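Pectate lyase (PDB 3VMV) is a family 1 polysaccharide lyase from an alkaliphilic Bacillus that probably cleaves polygalacturonate, the backbone of pectin. Local coordinates at residues A29-Q32 with Q33-N37; I123-T126 with D127-N131; G54-Q58 with G59-Q63. One frame throughout, in Å; residues are numbered along the deposited sequence.

In the fold
The three local contacts belong to a right-handed parallel beta-helix, the fold of family 1 pectate lyases. Along the chain, interaction 1 comes first, on helix 28-40 at one end of the stack; interaction 3 follows where strand 55-57 runs into a loop, and interaction 2 ends strand 123-126 further along. Interactions 1 and 3 have centres about 12 Å apart and touch: A29 N lies 2.9 Å from N60 O, and P62 packs on A29 and Q32. This ties helix 28-40 to an early coil. Interaction 2 touches neither, its centre about 19 Å from that of interaction 1 and 22 Å from that of interaction 3, nearer the middle of the molecule.

Interaction 1: A29-Q32 with Q33-N37; sequences AQIQ and QLIDN
The amide of Q32 and the carboxylate of D36 meet one turn apart on helix 28-40, their planes 37° from parallel. Q32 NE2 donates to D36 OD1 at 3.2 Å; the acceptor lies nearly in the amide plane, but the donor comes in from above the carboxylate plane. Over that same carboxylate face sits the backbone oxygen of Q32, 3.2 Å from D36 CG. The next flat group back, the amide of Q33, also has a carbonyl over one face: A29 O stands 3.4 Å from Q33 CD. In Q32, CG runs anti to the backbone N (chi1 -164°), which puts it 3.8 Å from D36 OD2, and the bend at chi2 (66°) then turns the amide so that NE2 reaches D36 OD1. At the other corner of this amide, OE1 accepts from D67 N, so both ends are held and the group's rotation is fixed. On another face of the helix I31 CG2 touches I35 CD1 at 3.9 Å, a greasy strip lying against strands 48-52 and 66-68. Q32 O takes the backbone N-H of D36 at 2.9 Å, yet its place over the carboxylate is electrostatically unfavourable; the N-H of NE2 on OD1 probably offsets part of that and helps to stabilise the negative charge of D36.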
loop_
_atom_site.group_PDB
_atom_site.type_symbol
_atom_site.label_atom_id
_atom_site.label_comp_id
_atom_site.label_asym_id
_atom_site.label_seq_id
_atom_site.Cartn_x
_atom_site.Cartn_y
_atom_site.Cartn_z
ATOM N N ALA A 29 -13.462 -10.097 16.091
ATOM C CA ALA A 29 -14.821 -10.646 16.070
ATOM C C ALA A 29 -15.860 -9.549 15.856
ATOM O O ALA A 29 -16.766 -9.712 15.043
ATOM C CB ALA A 29 -15.099 -11.468 17.308
ATOM N N GLN A 30 -15.705 -8.405 16.525
ATOM C CA GLN A 30 -16.663 -7.321 16.304
ATOM C C GLN A 30 -16.566 -6.803 14.886
ATOM O O GLN A 30 -17.573 -6.596 14.232
ATOM C CB GLN A 30 -16.440 -6.169 17.279
ATOM C CG GLN A 30 -16.905 -6.485 18.679
ATOM C CD GLN A 30 -16.872 -5.265 19.560
ATOM O OE1 GLN A 30 -15.860 -4.598 19.618
ATOM N NE2 GLN A 30 -17.969 -4.975 20.254
ATOM N N ILE A 31 -15.344 -6.589 14.396
ATOM C CA ILE A 31 -15.195 -6.097 13.038
ATOM C C ILE A 31 -15.793 -7.072 12.023
ATOM O O ILE A 31 -16.555 -6.672 11.137
ATOM C CB ILE A 31 -13.702 -5.856 12.669
ATOM C CG1 ILE A 31 -13.123 -4.777 13.593
ATOM C CG2 ILE A 31 -13.590 -5.380 11.252
ATOM C CD1 ILE A 31 -11.622 -4.554 13.372
ATOM N N GLN A 32 -15.429 -8.347 12.138
ATOM C CA GLN A 32 -15.915 -9.329 11.157
ATOM C C GLN A 32 -17.453 -9.453 11.205
ATOM O O GLN A 32 -18.122 -9.554 10.159
ATOM C CB GLN A 32 -15.248 -10.696 11.371
ATOM C CG GLN A 32 -15.420 -11.642 10.165
ATOM C CD GLN A 32 -14.682 -11.078 8.972
ATOM O OE1 GLN A 32 -13.465 -10.999 9.003
ATOM N NE2 GLN A 32 -15.409 -10.684 7.928
ATOM N N GLN A 33 -18.018 -9.437 12.412
ATOM C CA GLN A 33 -19.476 -9.510 12.531
ATOM C C GLN A 33 -20.156 -8.311 11.941
ATOM O O GLN A 33 -21.214 -8.443 11.313
ATOM C CB GLN A 33 -19.868 -9.653 13.981
ATOM C CG GLN A 33 -19.556 -10.998 14.462
ATOM C CD GLN A 33 -19.749 -11.112 15.954
ATOM O OE1 GLN A 33 -20.421 -10.276 16.573
ATOM N NE2 GLN A 33 -19.142 -12.132 16.543
ATOM N N LEU A 34 -19.591 -7.118 12.160
ATOM C CA LEU A 34 -20.190 -5.941 11.566
ATOM C C LEU A 34 -20.252 -6.061 10.038
ATOM O O LEU A 34 -21.282 -5.760 9.417
ATOM C CB LEU A 34 -19.403 -4.696 11.940
ATOM C CG LEU A 34 -19.507 -4.277 13.407
ATOM C CD1 LEU A 34 -18.539 -3.170 13.621
ATOM C CD2 LEU A 34 -20.941 -3.834 13.723
ATOM N N ILE A 35 -19.158 -6.521 9.447
ATOM C CA ILE A 35 -19.083 -6.679 8.006
ATOM C C ILE A 35 -20.096 -7.714 7.526
ATOM O O ILE A 35 -20.836 -7.465 6.581
ATOM C CB ILE A 35 -17.665 -7.103 7.591
ATOM C CG1 ILE A 35 -16.702 -5.932 7.843
ATOM C CG2 ILE A 35 -17.654 -7.614 6.141
ATOM C CD1 ILE A 35 -15.228 -6.327 7.839
ATOM N N ASP A 36 -20.115 -8.877 8.176
ATOM C CA ASP A 36 -20.948 -9.989 7.706
ATOM C C ASP A 36 -22.426 -9.699 7.962
ATOM O O ASP A 36 -23.270 -9.975 7.102
ATOM C CB ASP A 36 -20.544 -11.293 8.392
ATOM C CG ASP A 36 -19.116 -11.751 8.018
ATOM O OD1 ASP A 36 -18.452 -11.138 7.141
ATOM O OD2 ASP A 36 -18.663 -12.743 8.615
ATOM N N ASN A 37 -22.736 -9.132 9.126
ATOM C CA ASN A 37 -24.114 -8.797 9.434
ATOM C C ASN A 37 -24.646 -7.788 8.423
ATOM O O ASN A 37 -25.783 -7.907 7.950
ATOM C CB ASN A 37 -24.231 -8.223 10.842
ATOM C CG ASN A 37 -24.088 -9.279 11.923
ATOM O OD1 ASN A 37 -24.129 -10.473 11.661
ATOM N ND2 ASN A 37 -23.951 -8.822 13.166
#

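Interaction 2: I123-T126 with D127-N131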
loop_
_atom_site.group_PDB
_atom_site.type_symbol
_atom_site.label_atom_id
_atom_site.label_comp_id
_atom_site.label_asym_id
_atom_site.label_seq_id
_atom_site.Cartn_x
_atom_site.Cartn_y
_atom_site.Cartn_z
ATOM N N ILE A 123 -2.093 -5.286 4.532
ATOM C CA ILE A 123 -3.301 -5.048 3.746
ATOM C C ILE A 123 -3.117 -5.675 2.386
ATOM O O ILE A 123 -2.211 -5.309 1.643
ATOM C CB ILE A 123 -3.613 -3.567 3.570
ATOM C CG1 ILE A 123 -3.714 -2.892 4.931
ATOM C CG2 ILE A 123 -4.953 -3.394 2.808
ATOM C CD1 ILE A 123 -3.980 -1.348 4.858
ATOM N N GLU A 124 -3.980 -6.633 2.051
ATOM C CA GLU A 124 -4.023 -7.220 0.726
ATOM C C GLU A 124 -5.209 -6.666 -0.023
ATOM O O GLU A 124 -6.336 -6.769 0.472
ATOM C CB GLU A 124 -4.120 -8.752 0.806
ATOM C CG GLU A 124 -4.452 -9.340 -0.613
ATOM C CD GLU A 124 -4.132 -10.822 -0.856
ATOM O OE1 GLU A 124 -2.944 -11.189 -1.074
ATOM O OE2 GLU A 124 -5.087 -11.632 -0.900
ATOM N N VAL A 125 -4.985 -6.086 -1.207
ATOM C CA VAL A 125 -6.075 -5.507 -1.976
ATOM C C VAL A 125 -6.192 -6.326 -3.267
ATOM O O VAL A 125 -5.270 -6.333 -4.065
ATOM C CB VAL A 125 -5.788 -4.031 -2.302
ATOM C CG1 VAL A 125 -6.925 -3.431 -3.071
ATOM C CG2 VAL A 125 -5.482 -3.202 -1.026
ATOM N N THR A 126 -7.306 -7.038 -3.469
ATOM C CA THR A 126 -7.329 -8.079 -4.477
ATOM C C THR A 126 -8.710 -8.297 -5.044
ATOM O O THR A 126 -9.656 -7.561 -4.725
ATOM C CB THR A 126 -6.719 -9.383 -3.887
ATOM O OG1 THR A 126 -6.484 -10.321 -4.939
ATOM C CG2 THR A 126 -7.604 -10.000 -2.783
ATOM N N ASP A 127 -8.821 -9.274 -5.944
ATOM C CA ASP A 127 -10.097 -9.669 -6.532
ATOM C C ASP A 127 -10.922 -8.488 -7.022
ATOM O O ASP A 127 -12.088 -8.353 -6.648
ATOM C CB ASP A 127 -10.937 -10.511 -5.539
ATOM C CG ASP A 127 -10.173 -11.744 -5.012
ATOM O OD1 ASP A 127 -9.407 -12.356 -5.787
ATOM O OD2 ASP A 127 -10.326 -12.085 -3.830
ATOM N N ASP A 128 -10.315 -7.662 -7.859
ATOM C CA ASP A 128 -11.021 -6.618 -8.583
ATOM C C ASP A 128 -11.539 -5.476 -7.727
ATOM O O ASP A 128 -12.430 -4.746 -8.158
ATOM C CB ASP A 128 -12.151 -7.231 -9.421
ATOM C CG ASP A 128 -11.629 -8.232 -10.442
ATOM O OD1 ASP A 128 -11.327 -7.802 -11.572
ATOM O OD2 ASP A 128 -11.533 -9.435 -10.121
ATOM N N SER A 129 -10.921 -5.279 -6.554
ATOM C CA SER A 129 -11.281 -4.148 -5.700
ATOM C C SER A 129 -10.962 -2.841 -6.433
ATOM O O SER A 129 -10.016 -2.759 -7.215
ATOM C CB SER A 129 -10.471 -4.191 -4.416
ATOM O OG SER A 129 -10.909 -5.242 -3.575
ATOM N N LYS A 130 -11.750 -1.805 -6.160
ATOM C CA LYS A 130 -11.510 -0.503 -6.759
ATOM C C LYS A 130 -11.838 0.619 -5.790
ATOM O O LYS A 130 -12.723 0.469 -4.918
ATOM C CB LYS A 130 -12.356 -0.343 -8.022
ATOM C CG LYS A 130 -11.865 -1.302 -9.125
ATOM C CD LYS A 130 -12.525 -1.022 -10.457
ATOM C CE LYS A 130 -12.101 -2.081 -11.460
ATOM N NZ LYS A 130 -11.477 -3.255 -10.774
ATOM N N ASN A 131 -11.130 1.739 -5.941
ATOM C CA ASN A 131 -11.397 2.972 -5.162
ATOM C C ASN A 131 -11.139 2.736 -3.694
ATOM O O ASN A 131 -12.039 2.625 -2.907
ATOM C CB ASN A 131 -12.796 3.541 -5.432
ATOM C CG ASN A 131 -12.867 4.170 -6.796
ATOM O OD1 ASN A 131 -12.467 5.338 -6.977
ATOM N ND2 ASN A 131 -13.271 3.401 -7.768
#
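S129 folds back onto the end of strand 123-126, and its side chain is the one to follow. CB rests on V125 CG1 at 3.9 Å and sits 3.5 Å from T126 O. With OG beside the backbone N and anti to the carbonyl carbon (chi1 -72°), the hydroxyl turns to T126 O and donates to it at 2.9 Å, arriving in the carbonyl plane. OG also pairs with A102 N, which leaves little freedom for the hydroxyl to swing.

T126 O is gripped a second time, by S129 N at 3.2 Å, from above the carbonyl plane (52° out of it). That longer bond closes the type I' beta turn T126-S129, in which D127 and D128 both take the left-handed backbone conformation. At its first two positions, the T126 and D127 side chains run alongside each other: T126 CG2 touches D127 OD2 at 3.6 Å, and that oxygen is bonded to S100 OG. Past the turn, the K130 chain runs extended and hooks only at its end, where NZ meets D128 O at 3.2 Å.

Strand 123-126 pairs in parallel with strands 97-103 and 156-158 in successive coils. The turn ends it at T126, the chain rounds a corner at N131, and strand 132-135 sets off on another face of the beta-helix, where I134 packs against V125.

Interaction 3: G54-Q58 with G59-Q63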
loop_
_atom_site.group_PDB
_atom_site.type_symbol
_atom_site.label_atom_id
_atom_site.label_comp_id
_atom_site.label_asym_id
_atom_site.label_seq_id
_atom_site.Cartn_x
_atom_site.Cartn_y
_atom_site.Cartn_z
ATOM N N GLY A 54 -9.294 -0.687 19.923
ATOM C CA GLY A 54 -8.629 -1.698 20.714
ATOM C C GLY A 54 -7.686 -2.459 19.829
ATOM O O GLY A 54 -7.632 -2.192 18.632
ATOM N N THR A 55 -6.935 -3.397 20.404
ATOM C CA THR A 55 -5.947 -4.155 19.630
ATOM C C THR A 55 -6.565 -5.443 19.076
ATOM O O THR A 55 -7.036 -6.295 19.825
ATOM C CB THR A 55 -4.719 -4.469 20.483
ATOM O OG1 THR A 55 -4.114 -3.227 20.893
ATOM C CG2 THR A 55 -3.668 -5.265 19.688
ATOM N N ILE A 56 -6.630 -5.495 17.753
ATOM C CA ILE A 56 -7.172 -6.632 17.012
ATOM C C ILE A 56 -6.087 -7.693 16.836
ATOM O O ILE A 56 -4.954 -7.366 16.518
ATOM C CB ILE A 56 -7.617 -6.139 15.631
ATOM C CG1 ILE A 56 -8.422 -4.841 15.735
ATOM C CG2 ILE A 56 -8.344 -7.249 14.853
ATOM C CD1 ILE A 56 -9.638 -4.954 16.700
ATOM N N THR A 57 -6.410 -8.963 17.067
ATOM C CA THR A 57 -5.364 -9.991 17.145
ATOM C C THR A 57 -5.900 -11.266 16.546
ATOM O O THR A 57 -7.106 -11.400 16.379
ATOM C CB THR A 57 -4.981 -10.330 18.627
ATOM O OG1 THR A 57 -6.122 -10.851 19.329
ATOM C CG2 THR A 57 -4.449 -9.115 19.375
ATOM N N GLN A 58 -5.030 -12.246 16.335
ATOM C CA GLN A 58 -5.517 -13.581 15.985
ATOM C C GLN A 58 -6.452 -14.133 17.071
ATOM O O GLN A 58 -7.504 -14.718 16.774
ATOM C CB GLN A 58 -4.322 -14.541 15.784
ATOM C CG GLN A 58 -3.464 -14.202 14.581
ATOM C CD GLN A 58 -4.183 -14.455 13.281
ATOM O OE1 GLN A 58 -5.048 -15.334 13.204
ATOM N NE2 GLN A 58 -3.821 -13.709 12.248
ATOM N N GLY A 59 -6.063 -13.963 18.335
ATOM C CA GLY A 59 -6.818 -14.507 19.445
ATOM C C GLY A 59 -8.228 -13.939 19.563
ATOM O O GLY A 59 -9.117 -14.631 20.054
ATOM N N ASN A 60 -8.441 -12.693 19.110
ATOM C CA ASN A 60 -9.791 -12.122 19.244
ATOM C C ASN A 60 -10.563 -11.989 17.924
ATOM O O ASN A 60 -11.588 -11.310 17.871
ATOM C CB ASN A 60 -9.814 -10.805 20.078
ATOM C CG ASN A 60 -9.103 -9.624 19.385
ATOM O OD1 ASN A 60 -9.060 -9.508 18.149
ATOM N ND2 ASN A 60 -8.602 -8.691 20.231
ATOM N N SER A 61 -10.071 -12.675 16.890
ATOM C CA SER A 61 -10.671 -12.666 15.537
ATOM C C SER A 61 -11.041 -14.081 15.137
ATOM O O SER A 61 -10.344 -15.035 15.505
ATOM C CB SER A 61 -9.678 -12.120 14.503
ATOM O OG SER A 61 -9.297 -10.801 14.900
ATOM N N PRO A 62 -12.131 -14.215 14.397
ATOM C CA PRO A 62 -12.656 -15.554 14.086
ATOM C C PRO A 62 -12.018 -16.203 12.853
ATOM O O PRO A 62 -12.185 -17.418 12.693
ATOM C CB PRO A 62 -14.135 -15.288 13.820
ATOM C CG PRO A 62 -14.144 -13.875 13.246
ATOM C CD PRO A 62 -13.066 -13.136 14.008
ATOM N N GLN A 63 -11.367 -15.428 11.991
ATOM C CA GLN A 63 -10.606 -15.958 10.848
ATOM C C GLN A 63 -9.173 -15.475 10.981
ATOM O O GLN A 63 -8.888 -14.613 11.815
ATOM C CB GLN A 63 -11.172 -15.437 9.515
ATOM C CG GLN A 63 -12.611 -15.884 9.300
ATOM C CD GLN A 63 -13.245 -15.232 8.089
ATOM O OE1 GLN A 63 -12.677 -15.226 6.999
ATOM N NE2 GLN A 63 -14.421 -14.666 8.285
#
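This is a local side-chain-to-backbone contact around a type I beta turn, Q58-S61, where the short strand 55-57 gives way to a surface loop on the way to strand 66-68. N60 carries it: the carboxamide folds back along the strand and bonds to its backbone at both corners. ND2 donates to T55 O at 2.9 Å, in the carbonyl plane of T55 and in the plane of its own amide. At the other corner OD1 accepts T57 N, also at 2.9 Å, though this donor stands above the amide plane, 43° out of it. CG of N60 takes the position between the backbone N and the carbonyl carbon (chi1 68°), which swings the amide back over the strand instead of out from the turn.

T57 OG1 lies over one face of that amide, 3.2 Å from N60 CG, and takes the N60 backbone N-H at 3.0 Å. The same N-H also makes a weak bond to T57 O. S61 adds a second hold on T57: its OG donates to T57 O at 2.7 Å and rests against I56 CG2 at 3.7 Å, while S61 N reaches Q58 O at 3.3 Å to complete the turn. N60 OD1 has a further donor in G28 N, at the first residue of helix 28-40.

Cut back to an alanine, position N60 is likely to leave T55 O, T57 N and G28 N without their common partner and to weaken the hold of the turn on the strand. Chemically, one carboxamide acts here much as a neighbouring strand would, offering a donor and an acceptor to the edge of strand 55-57 turned away from strand 91-93 and linking it to the start of helix 28-40.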